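Local structure of titin (Homo sapiens, 2J8H) at residues Q142-I154 and L162-Y176. The protein forms part of titin, the giant elastic protein of muscle, as a rigid tandem of two immunoglobulin domains from its A-band region. Numbering follows the deposited sequence.
Sequences QDLIDNNGHYQVI and LVFPNGVERKDAGFY
The ring of Y151 fills a hollow lined by L162, F164 and Y176. L162 CD1 lies 3.9 Å from Y151 CD2, and F164 CE2 comes to 3.5 Å from Y151 CE2, with the two ring planes inclined at 67°. Both faces of the Y151 ring are covered from its own segment: I145 CD1 sits centrally over one, H150 CD2 over the other. I145 CD1 also meets L162 CD2 tip to tip and touches the ring edge of Y176 at CD2. H150 turns back toward 162-176 because its CG is anti to the backbone N (chi1 -168°). Its NE2 then reaches the syn lone pair of D172 OD1 at 2.5 Å, nearly in the imidazole plane. The other carboxylate oxygen, OD2, accepts from E169 N, which would help fix the group's rotation. One water links D172 OD1 with the hydroxyls of Y151 and Y176, and Y176 OH donates to D172 O. Where the loops meet, N166 ND2 donates to G149 O at 2.9 Å, in both amide and carbonyl planes, while P165 CD packs 3.4 Å from H150 O. The reciprocal Q152–V163 backbone bonds are an antiparallel hydrogen-bonded pair of the hairpin 152-155/159-163. The Y176–D172 bond makes a tyrosine corner, as in many Greek-key β-sandwiches, here in an I-set immunoglobulin domain.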
ATOM      1  N   GLN A 142      21.474 -23.101  17.607  1.00 62.15           N
ATOM      2  CA  GLN A 142      20.528 -23.167  18.697  1.00 63.03           C
ATOM      3  C   GLN A 142      21.269 -22.869  19.996  1.00 63.36           C
ATOM      4  O   GLN A 142      21.221 -23.666  20.947  1.00 64.10           O
ATOM      5  CB  GLN A 142      19.927 -24.584  18.815  1.00 63.84           C
ATOM      6  CG  GLN A 142      19.245 -25.187  17.566  1.00 64.98           C
ATOM      7  CD  GLN A 142      18.171 -26.252  17.936  1.00 65.84           C
ATOM      8  OE1 GLN A 142      17.822 -26.435  19.123  1.00 69.05           O
ATOM      9  NE2 GLN A 142      17.641 -26.947  16.917  1.00 66.81           N
ATOM     10  N   ASP A 143      21.988 -21.754  20.039  1.00 62.97           N
ATOM     11  CA  ASP A 143      22.577 -21.281  21.293  1.00 62.31           C
ATOM     12  C   ASP A 143      22.421 -19.770  21.380  1.00 61.21           C
ATOM     13  O   ASP A 143      22.955 -19.050  20.544  1.00 60.46           O
ATOM     14  CB  ASP A 143      24.055 -21.652  21.383  1.00 62.84           C
ATOM     15  CG  ASP A 143      24.270 -23.086  21.823  1.00 65.14           C
ATOM     16  OD1 ASP A 143      23.979 -24.011  21.024  1.00 67.70           O
ATOM     17  OD2 ASP A 143      24.739 -23.283  22.972  1.00 67.63           O
ATOM     18  N   LEU A 144      21.701 -19.297  22.396  1.00 60.11           N
ATOM     19  CA  LEU A 144      21.529 -17.863  22.593  1.00 59.67           C
ATOM     20  C   LEU A 144      22.858 -17.206  22.904  1.00 58.61           C
ATOM     21  O   LEU A 144      23.632 -17.699  23.709  1.00 58.15           O
ATOM     22  CB  LEU A 144      20.554 -17.546  23.728  1.00 59.72           C
ATOM     23  CG  LEU A 144      19.078 -17.398  23.382  1.00 61.02           C
ATOM     24  CD1 LEU A 144      18.339 -16.943  24.648  1.00 61.87           C
ATOM     25  CD2 LEU A 144      18.861 -16.410  22.216  1.00 59.84           C
ATOM     26  N   ILE A 145      23.111 -16.081  22.265  1.00 57.85           N
ATOM     27  CA  ILE A 145      24.302 -15.321  22.541  1.00 58.08           C
ATOM     28  C   ILE A 145      23.911 -14.138  23.369  1.00 58.60           C
ATOM     29  O   ILE A 145      23.042 -13.340  23.007  1.00 58.33           O
ATOM     30  CB  ILE A 145      24.968 -14.763  21.266  1.00 57.84           C
ATOM     31  CG1 ILE A 145      25.480 -15.902  20.376  1.00 57.44           C
ATOM     32  CG2 ILE A 145      26.086 -13.771  21.650  1.00 57.87           C
ATOM     33  CD1 ILE A 145      25.934 -15.448  18.988  1.00 56.93           C
ATOM     34  N   ASP A 146      24.562 -14.000  24.493  1.00 59.15           N
ATOM     35  CA  ASP A 146      24.675 -12.685  25.045  1.00 59.87           C
ATOM     36  C   ASP A 146      26.168 -12.314  25.124  1.00 59.74           C
ATOM     37  O   ASP A 146      27.079 -13.092  24.737  1.00 60.11           O
ATOM     38  CB  ASP A 146      23.950 -12.581  26.394  1.00 61.04           C
ATOM     39  CG  ASP A 146      24.440 -13.580  27.413  1.00 63.22           C
ATOM     40  OD1 ASP A 146      25.496 -14.234  27.211  1.00 67.90           O
ATOM     41  OD2 ASP A 146      23.745 -13.711  28.435  1.00 67.24           O
ATOM     42  N   ASN A 147      26.396 -11.101  25.600  1.00 58.55           N
ATOM     43  CA  ASN A 147      27.727 -10.682  26.019  1.00 56.68           C
ATOM     44  C   ASN A 147      28.373 -11.694  26.950  1.00 54.89           C
ATOM     45  O   ASN A 147      27.772 -12.110  27.919  1.00 55.22           O
ATOM     46  CB  ASN A 147      27.605  -9.308  26.673  1.00 57.31           C
ATOM     47  CG  ASN A 147      26.962  -8.301  25.729  1.00 57.70           C
ATOM     48  OD1 ASN A 147      27.219  -8.336  24.531  1.00 52.16           O
ATOM     49  ND2 ASN A 147      26.090  -7.434  26.261  1.00 62.38           N
ATOM     50  N   ASN A 148      29.579 -12.118  26.591  1.00 52.56           N
ATOM     51  CA  ASN A 148      30.461 -12.908  27.450  1.00 50.75           C
ATOM     52  C   ASN A 148      31.903 -12.522  27.110  1.00 48.43           C
ATOM     53  O   ASN A 148      32.126 -11.439  26.577  1.00 46.68           O
ATOM     54  CB  ASN A 148      30.202 -14.391  27.179  1.00 51.39           C
ATOM     55  CG  ASN A 148      30.181 -14.721  25.684  1.00 51.36           C
ATOM     56  OD1 ASN A 148      30.824 -14.053  24.873  1.00 46.47           O
ATOM     57  ND2 ASN A 148      29.435 -15.765  25.326  1.00 53.29           N
ATOM     58  N   GLY A 149      32.865 -13.399  27.356  1.00 45.87           N
ATOM     59  CA  GLY A 149      34.249 -13.133  26.982  1.00 45.24           C
ATOM     60  C   GLY A 149      34.578 -13.211  25.509  1.00 43.59           C
ATOM     61  O   GLY A 149      35.687 -12.893  25.105  1.00 42.61           O
ATOM     62  N   HIS A 150      33.612 -13.624  24.698  1.00 42.80           N
ATOM     63  CA  HIS A 150      33.837 -13.895  23.295  1.00 42.61           C
ATOM     64  C   HIS A 150      33.094 -12.928  22.389  1.00 41.95           C
ATOM     65  O   HIS A 150      33.689 -12.345  21.470  1.00 40.86           O
ATOM     66  CB  HIS A 150      33.408 -15.342  22.994  1.00 43.16           C
ATOM     67  CG  HIS A 150      33.854 -15.843  21.654  1.00 42.90           C
ATOM     68  ND1 HIS A 150      35.069 -16.465  21.457  1.00 46.18           N
ATOM     69  CD2 HIS A 150      33.240 -15.829  20.452  1.00 44.17           C
ATOM     70  CE1 HIS A 150      35.175 -16.819  20.187  1.00 47.96           C
ATOM     71  NE2 HIS A 150      34.083 -16.431  19.553  1.00 44.60           N
ATOM     72  N   TYR A 151      31.796 -12.766  22.624  1.00 41.11           N
ATOM     73  CA  TYR A 151      30.997 -11.890  21.792  1.00 41.96           C
ATOM     74  C   TYR A 151      30.677 -10.599  22.492  1.00 41.32           C
ATOM     75  O   TYR A 151      30.538 -10.566  23.712  1.00 40.14           O
ATOM     76  CB  TYR A 151      29.649 -12.543  21.449  1.00 42.73           C
ATOM     77  CG  TYR A 151      29.660 -13.911  20.821  1.00 41.37           C
ATOM     78  CD1 TYR A 151      29.353 -15.041  21.561  1.00 42.58           C
ATOM     79  CD2 TYR A 151      29.891 -14.066  19.465  1.00 42.76           C
ATOM     80  CE1 TYR A 151      29.329 -16.300  20.978  1.00 42.68           C
ATOM     81  CE2 TYR A 151      29.862 -15.308  18.884  1.00 43.24           C
ATOM     82  CZ  TYR A 151      29.563 -16.408  19.628  1.00 43.19           C
ATOM     83  OH  TYR A 151      29.511 -17.630  19.004  1.00 44.52           O
ATOM     84  N   GLN A 152      30.493  -9.547  21.705  1.00 41.91           N
ATOM     85  CA  GLN A 152      29.856  -8.340  22.213  1.00 42.49           C
ATOM     86  C   GLN A 152      28.647  -8.030  21.358  1.00 42.87           C
ATOM     87  O   GLN A 152      28.759  -7.949  20.134  1.00 42.86           O
ATOM     88  CB  GLN A 152      30.817  -7.141  22.216  1.00 42.66           C
ATOM     89  CG  GLN A 152      30.197  -5.838  22.719  1.00 41.60           C
ATOM     90  CD  GLN A 152      29.811  -5.880  24.166  1.00 43.77           C
ATOM     91  OE1 GLN A 152      30.587  -6.326  25.022  1.00 41.77           O
ATOM     92  NE2 GLN A 152      28.622  -5.377  24.475  1.00 42.80           N
ATOM     93  N   VAL A 153      27.493  -7.861  21.998  1.00 42.80           N
ATOM     94  CA  VAL A 153      26.311  -7.382  21.291  1.00 43.94           C
ATOM     95  C   VAL A 153      26.114  -5.875  21.491  1.00 43.69           C
ATOM     96  O   VAL A 153      26.104  -5.387  22.613  1.00 43.19           O
ATOM     97  CB  VAL A 153      25.047  -8.112  21.763  1.00 44.14           C
ATOM     98  CG1 VAL A 153      23.829  -7.541  21.059  1.00 43.99           C
ATOM     99  CG2 VAL A 153      25.182  -9.602  21.477  1.00 46.28           C
ATOM    100  N   ILE A 154      25.928  -5.154  20.389  1.00 43.91           N
ATOM    101  CA  ILE A 154      25.582  -3.738  20.429  1.00 44.51           C
ATOM    102  C   ILE A 154      24.133  -3.623  19.976  1.00 44.65           C
ATOM    103  O   ILE A 154      23.750  -4.223  18.990  1.00 43.38           O
ATOM    104  CB  ILE A 154      26.483  -2.925  19.501  1.00 44.48           C
ATOM    105  CG1 ILE A 154      27.919  -2.937  20.031  1.00 45.20           C
ATOM    106  CG2 ILE A 154      25.956  -1.501  19.331  1.00 44.66           C
ATOM    107  CD1 ILE A 154      28.949  -2.270  19.116  1.00 45.16           C
ATOM    108  N   LEU A 162      26.550  -7.808  16.116  1.00 44.69           N
ATOM    109  CA  LEU A 162      27.234  -8.839  16.834  1.00 44.57           C
ATOM    110  C   LEU A 162      28.696  -8.646  16.534  1.00 44.92           C
ATOM    111  O   LEU A 162      29.121  -8.742  15.374  1.00 45.36           O
ATOM    112  CB  LEU A 162      26.786 -10.232  16.380  1.00 44.58           C
ATOM    113  CG  LEU A 162      27.517 -11.382  17.094  1.00 44.01           C
ATOM    114  CD1 LEU A 162      27.224 -11.333  18.607  1.00 41.57           C
ATOM    115  CD2 LEU A 162      27.201 -12.750  16.447  1.00 42.83           C
ATOM    116  N   VAL A 163      29.470  -8.368  17.572  1.00 44.42           N
ATOM    117  CA  VAL A 163      30.892  -8.077  17.378  1.00 43.58           C
ATOM    118  C   VAL A 163      31.769  -9.201  17.962  1.00 43.58           C
ATOM    119  O   VAL A 163      31.455  -9.810  19.006  1.00 43.25           O
ATOM    120  CB  VAL A 163      31.286  -6.734  17.997  1.00 43.11           C
ATOM    121  CG1 VAL A 163      32.713  -6.344  17.593  1.00 41.46           C
ATOM    122  CG2 VAL A 163      30.283  -5.626  17.617  1.00 43.59           C
ATOM    123  N   PHE A 164      32.889  -9.439  17.293  1.00 42.86           N
ATOM    124  CA  PHE A 164      33.906 -10.392  17.732  1.00 42.98           C
ATOM    125  C   PHE A 164      35.124  -9.573  18.156  1.00 42.74           C
ATOM    126  O   PHE A 164      36.078  -9.480  17.413  1.00 42.90           O
ATOM    127  CB  PHE A 164      34.242 -11.328  16.561  1.00 43.36           C
ATOM    128  CG  PHE A 164      33.078 -12.195  16.136  1.00 43.45           C
ATOM    129  CD1 PHE A 164      32.091 -11.707  15.291  1.00 45.62           C
ATOM    130  CD2 PHE A 164      32.938 -13.480  16.619  1.00 44.72           C
ATOM    131  CE1 PHE A 164      31.004 -12.493  14.927  1.00 43.70           C
ATOM    132  CE2 PHE A 164      31.858 -14.269  16.248  1.00 43.88           C
ATOM    133  CZ  PHE A 164      30.889 -13.761  15.408  1.00 44.55           C
ATOM    134  N   PRO A 165      35.082  -8.941  19.352  1.00 43.36           N
ATOM    135  CA  PRO A 165      36.098  -7.953  19.719  1.00 42.87           C
ATOM    136  C   PRO A 165      37.522  -8.488  19.852  1.00 42.87           C
ATOM    137  O   PRO A 165      38.486  -7.709  19.785  1.00 42.10           O
ATOM    138  CB  PRO A 165      35.592  -7.419  21.060  1.00 42.78           C
ATOM    139  CG  PRO A 165      34.747  -8.486  21.604  1.00 42.74           C
ATOM    140  CD  PRO A 165      34.083  -9.098  20.424  1.00 43.31           C
ATOM    141  N   ASN A 166      37.661  -9.794  20.052  1.00 43.13           N
ATOM    142  CA  ASN A 166      38.955 -10.397  20.241  1.00 43.82           C
ATOM    143  C   ASN A 166      39.588 -10.764  18.897  1.00 44.14           C
ATOM    144  O   ASN A 166      40.714 -11.246  18.860  1.00 44.30           O
ATOM    145  CB  ASN A 166      38.845 -11.672  21.085  1.00 43.69           C
ATOM    146  CG  ASN A 166      38.075 -11.473  22.378  1.00 44.99           C
ATOM    147  OD1 ASN A 166      38.193 -10.434  23.049  1.00 43.06           O
ATOM    148  ND2 ASN A 166      37.323 -12.503  22.772  1.00 44.92           N
ATOM    149  N   GLY A 167      38.858 -10.555  17.804  1.00 45.27           N
ATOM    150  CA  GLY A 167      39.276 -11.052  16.504  1.00 45.64           C
ATOM    151  C   GLY A 167      38.659 -12.409  16.240  1.00 45.96           C
ATOM    152  O   GLY A 167      38.674 -13.288  17.101  1.00 45.11           O
ATOM    153  N   VAL A 168      38.147 -12.608  15.030  1.00 46.46           N
ATOM    154  CA  VAL A 168      37.494 -13.876  14.708  1.00 47.11           C
ATOM    155  C   VAL A 168      38.464 -15.011  14.661  1.00 47.88           C
ATOM    156  O   VAL A 168      39.608 -14.854  14.249  1.00 47.62           O
ATOM    157  CB  VAL A 168      36.744 -13.875  13.354  1.00 47.67           C
ATOM    158  CG1 VAL A 168      35.523 -13.009  13.452  1.00 47.85           C
ATOM    159  CG2 VAL A 168      37.655 -13.435  12.238  1.00 48.90           C
ATOM    160  N   GLU A 169      37.968 -16.154  15.110  1.00 48.54           N
ATOM    161  CA  GLU A 169      38.669 -17.406  15.075  1.00 49.46           C
ATOM    162  C   GLU A 169      37.960 -18.279  14.044  1.00 48.82           C
ATOM    163  O   GLU A 169      36.828 -18.007  13.657  1.00 47.95           O
ATOM    164  CB  GLU A 169      38.597 -18.041  16.455  1.00 49.38           C
ATOM    165  CG  GLU A 169      39.346 -17.226  17.512  1.00 51.92           C
ATOM    166  CD  GLU A 169      38.914 -17.526  18.949  1.00 53.82           C
ATOM    167  OE1 GLU A 169      38.182 -18.520  19.175  1.00 59.55           O
ATOM    168  OE2 GLU A 169      39.315 -16.756  19.858  1.00 61.06           O
ATOM    169  N   ARG A 170      38.620 -19.338  13.601  1.00 48.65           N
ATOM    170  CA  ARG A 170      38.033 -20.220  12.605  1.00 48.93           C
ATOM    171  C   ARG A 170      36.718 -20.807  13.092  1.00 48.33           C
ATOM    172  O   ARG A 170      35.793 -21.031  12.307  1.00 47.87           O
ATOM    173  CB  ARG A 170      38.993 -21.351  12.287  1.00 48.88           C
ATOM    174  CG  ARG A 170      40.192 -20.904  11.529  1.00 50.13           C
ATOM    175  CD  ARG A 170      41.088 -22.081  11.287  1.00 52.11           C
ATOM    176  NE  ARG A 170      42.410 -21.636  10.886  1.00 56.06           N
ATOM    177  CZ  ARG A 170      43.553 -22.255  11.195  1.00 58.19           C
ATOM    178  NH1 ARG A 170      43.574 -23.381  11.918  1.00 58.82           N
ATOM    179  NH2 ARG A 170      44.699 -21.736  10.769  1.00 58.93           N
ATOM    180  N   LYS A 171      36.643 -21.060  14.393  1.00 47.54           N
ATOM    181  CA  LYS A 171      35.459 -21.654  14.982  1.00 47.64           C
ATOM    182  C   LYS A 171      34.275 -20.712  14.977  1.00 46.37           C
ATOM    183  O   LYS A 171      33.169 -21.148  15.245  1.00 46.18           O
ATOM    184  CB  LYS A 171      35.737 -22.101  16.416  1.00 47.99           C
ATOM    185  CG  LYS A 171      35.818 -20.988  17.457  1.00 49.54           C
ATOM    186  CD  LYS A 171      36.340 -21.545  18.787  1.00 50.62           C
ATOM    187  CE  LYS A 171      35.717 -20.849  20.006  1.00 52.62           C
ATOM    188  NZ  LYS A 171      36.042 -21.580  21.297  1.00 53.39           N
ATOM    189  N   ASP A 172      34.507 -19.427  14.713  1.00 45.38           N
ATOM    190  CA  ASP A 172      33.422 -18.441  14.670  1.00 45.53           C
ATOM    191  C   ASP A 172      32.571 -18.543  13.418  1.00 45.01           C
ATOM    192  O   ASP A 172      31.458 -18.014  13.371  1.00 45.37           O
ATOM    193  CB  ASP A 172      33.979 -17.020  14.813  1.00 45.15           C
ATOM    194  CG  ASP A 172      34.437 -16.726  16.221  1.00 45.09           C
ATOM    195  OD1 ASP A 172      33.748 -17.196  17.149  1.00 45.05           O
ATOM    196  OD2 ASP A 172      35.458 -16.027  16.403  1.00 44.77           O
ATOM    197  N   ALA A 173      33.114 -19.185  12.394  1.00 44.43           N
ATOM    198  CA  ALA A 173      32.356 -19.508  11.213  1.00 44.52           C
ATOM    199  C   ALA A 173      31.071 -20.193  11.618  1.00 44.70           C
ATOM    200  O   ALA A 173      31.038 -20.996  12.566  1.00 43.90           O
ATOM    201  CB  ALA A 173      33.168 -20.425  10.311  1.00 43.81           C
ATOM    202  N   GLY A 174      30.006 -19.888  10.888  1.00 44.50           N
ATOM    203  CA  GLY A 174      28.734 -20.541  11.117  1.00 44.91           C
ATOM    204  C   GLY A 174      27.581 -19.620  10.822  1.00 44.69           C
ATOM    205  O   GLY A 174      27.748 -18.617  10.144  1.00 44.70           O
ATOM    206  N   PHE A 175      26.419 -19.975  11.350  1.00 45.06           N
ATOM    207  CA  PHE A 175      25.169 -19.309  11.034  1.00 45.42           C
ATOM    208  C   PHE A 175      24.646 -18.607  12.262  1.00 45.65           C
ATOM    209  O   PHE A 175      24.393 -19.243  13.283  1.00 45.98           O
ATOM    210  CB  PHE A 175      24.146 -20.332  10.549  1.00 45.26           C
ATOM    211  CG  PHE A 175      24.531 -21.005   9.268  1.00 45.15           C
ATOM    212  CD1 PHE A 175      25.234 -22.192   9.286  1.00 45.60           C
ATOM    213  CD2 PHE A 175      24.201 -20.444   8.049  1.00 45.29           C
ATOM    214  CE1 PHE A 175      25.597 -22.831   8.093  1.00 46.80           C
ATOM    215  CE2 PHE A 175      24.556 -21.068   6.855  1.00 45.74           C
ATOM    216  CZ  PHE A 175      25.260 -22.265   6.879  1.00 45.91           C
ATOM    217  N   TYR A 176      24.516 -17.286  12.174  1.00 45.82           N
ATOM    218  CA  TYR A 176      24.076 -16.483  13.302  1.00 45.68           C
ATOM    219  C   TYR A 176      22.660 -16.005  12.993  1.00 46.39           C
ATOM    220  O   TYR A 176      22.368 -15.597  11.870  1.00 46.63           O
ATOM    221  CB  TYR A 176      25.045 -15.317  13.513  1.00 45.31           C
ATOM    222  CG  TYR A 176      26.416 -15.786  13.970  1.00 44.69           C
ATOM    223  CD1 TYR A 176      27.383 -16.192  13.056  1.00 43.50           C
ATOM    224  CD2 TYR A 176      26.720 -15.875  15.311  1.00 44.65           C
ATOM    225  CE1 TYR A 176      28.626 -16.670  13.476  1.00 43.23           C
ATOM    226  CE2 TYR A 176      27.964 -16.325  15.745  1.00 43.72           C
ATOM    227  CZ  TYR A 176      28.908 -16.724  14.834  1.00 43.02           C
ATOM    228  OH  TYR A 176      30.125 -17.178  15.289  1.00 43.09           O
TER
HETATM  229  O   HOH W   1      31.492 -18.752  17.574  1.00 38.69           O